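Local coordinates for protein glycogen synthase (Cyanobacterium sp. CLg1, PDB 6GNF) that belongs to the glycogen and starch synthase family of glycosyltransferases and carries adenosine-5'-diphosphate and a glycan in its pockets, at residues A142-P147 with E183-Q188. Residues are numbered along the deposited sequence; the frame is centred on the assembly and turned at random.
Sequences AALAVP and EYYQSQ
Apolar packing between L144 and Y185 makes up most of this small interface, which buries 130 Å² in all. L144 approaches the phenol ring obliquely with two carbons: CB of L144 lies 3.7 Å from CE1 of Y185, and CD1 of L144 lies 3.8 Å from CE1 of Y185. Leucine suits the place because CB and one branch, CD1, touch the ring, and its side chain also packs on L177, Y180 and L181 of helix 177-186. Y185 has CG opposite its own carbonyl carbon (chi1 -70°), which sends the long ring across the gap between the backbones.

The phenol oxygen makes looser contacts with A145. OH of Y185 stands 4.0 Å from CB of A145 and 3.8 Å from N of A145, without a hydrogen bond; the small methyl lets the hydroxyl come up beside the backbone. Helices 132-144, 146-149 and 177-186 belong to the N-terminal half of a two-domain GT-B glycosyltransferase, and the contact lies far out from the centre of the chain.

No hydrogen bond crosses between 142-147 and 183-188. Within the latter, NE2 of Q188 reaches back to O of Y184 over 2.9 Å, a bent bond of 146° at the hydrogen that ties the flexible glutamine side chain to the backbone four residues earlier, while the backbone N of Q188 binds O of Y185. The ring of F191 also meets that of Y185, with planes about 55° apart.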
# COMPACT_ATOMS: atom_id res chain seq x y z
N ALA A 142 21.39 1.00 7.09
CA ALA A 142 21.65 -0.42 7.24
C ALA A 142 21.48 -1.18 5.93
O ALA A 142 22.21 -2.15 5.70
CB ALA A 142 20.73 -1.02 8.30
N ALA A 143 20.53 -0.74 5.11
CA ALA A 143 20.22 -1.43 3.86
C ALA A 143 21.34 -1.29 2.84
O ALA A 143 21.59 -2.19 2.06
CB ALA A 143 18.92 -0.88 3.27
N LEU A 144 22.03 -0.16 2.86
CA LEU A 144 23.09 0.09 1.89
C LEU A 144 24.24 -0.90 2.03
O LEU A 144 24.86 -1.25 1.01
CB LEU A 144 23.61 1.53 2.03
CG LEU A 144 22.74 2.62 1.41
CD1 LEU A 144 23.06 3.97 2.01
CD2 LEU A 144 22.89 2.66 -0.10
N ALA A 145 24.48 -1.39 3.24
CA ALA A 145 25.57 -2.34 3.48
C ALA A 145 25.24 -3.75 3.02
O ALA A 145 26.13 -4.58 2.85
CB ALA A 145 25.96 -2.33 4.95
N VAL A 146 23.96 -4.04 2.80
CA VAL A 146 23.54 -5.42 2.56
C VAL A 146 24.13 -6.02 1.28
O VAL A 146 24.61 -7.17 1.33
CB VAL A 146 22.00 -5.56 2.59
CG1 VAL A 146 21.54 -6.89 2.00
CG2 VAL A 146 21.51 -5.44 4.03
N PRO A 147 24.11 -5.28 0.15
CA PRO A 147 24.74 -5.81 -1.05
C PRO A 147 26.25 -6.07 -0.92
O PRO A 147 26.79 -6.88 -1.68
CB PRO A 147 24.47 -4.74 -2.10
CG PRO A 147 23.21 -4.09 -1.64
CD PRO A 147 23.37 -4.04 -0.14
N GLU A 183 26.50 10.27 -0.09
CA GLU A 183 27.36 10.86 0.92
C GLU A 183 28.33 9.87 1.55
O GLU A 183 29.51 10.17 1.65
CB GLU A 183 26.52 11.55 2.00
CG GLU A 183 27.33 12.37 2.99
CD GLU A 183 28.18 13.46 2.34
OE1 GLU A 183 27.85 13.93 1.22
OE2 GLU A 183 29.17 13.87 2.96
N TYR A 184 27.84 8.71 1.95
CA TYR A 184 28.65 7.74 2.68
C TYR A 184 29.40 6.77 1.78
O TYR A 184 30.39 6.21 2.21
CB TYR A 184 27.76 6.91 3.61
CG TYR A 184 27.12 7.64 4.78
CD1 TYR A 184 27.20 9.03 4.94
CD2 TYR A 184 26.38 6.92 5.72
CE1 TYR A 184 26.59 9.67 6.01
CE2 TYR A 184 25.77 7.55 6.80
CZ TYR A 184 25.87 8.92 6.94
OH TYR A 184 25.25 9.52 8.01
N TYR A 185 28.94 6.55 0.55
CA TYR A 185 29.53 5.50 -0.30
C TYR A 185 30.19 6.05 -1.56
O TYR A 185 31.41 5.97 -1.71
CB TYR A 185 28.48 4.43 -0.65
CG TYR A 185 28.11 3.59 0.54
CD1 TYR A 185 27.14 4.01 1.44
CD2 TYR A 185 28.78 2.39 0.80
CE1 TYR A 185 26.80 3.25 2.54
CE2 TYR A 185 28.45 1.63 1.91
CZ TYR A 185 27.46 2.06 2.77
OH TYR A 185 27.12 1.29 3.86
N GLN A 186 29.39 6.67 -2.42
CA GLN A 186 29.89 7.12 -3.71
C GLN A 186 30.96 8.20 -3.60
O GLN A 186 31.79 8.33 -4.50
CB GLN A 186 28.75 7.60 -4.60
CG GLN A 186 27.82 6.47 -4.98
CD GLN A 186 26.71 6.92 -5.88
OE1 GLN A 186 26.18 8.01 -5.71
NE2 GLN A 186 26.32 6.05 -6.81
N SER A 187 30.94 8.96 -2.51
CA SER A 187 31.97 9.95 -2.26
C SER A 187 33.34 9.30 -1.99
O SER A 187 34.35 9.98 -2.09
CB SER A 187 31.58 10.82 -1.07
OG SER A 187 31.45 10.03 0.09
N GLN A 188 33.36 8.02 -1.63
CA GLN A 188 34.63 7.29 -1.47
C GLN A 188 34.85 6.26 -2.58
O GLN A 188 35.63 5.34 -2.39
CB GLN A 188 34.72 6.49 -0.17
CG GLN A 188 33.76 6.81 0.94
CD GLN A 188 34.05 5.94 2.14
OE1 GLN A 188 35.15 5.37 2.25
NE2 GLN A 188 33.10 5.86 3.07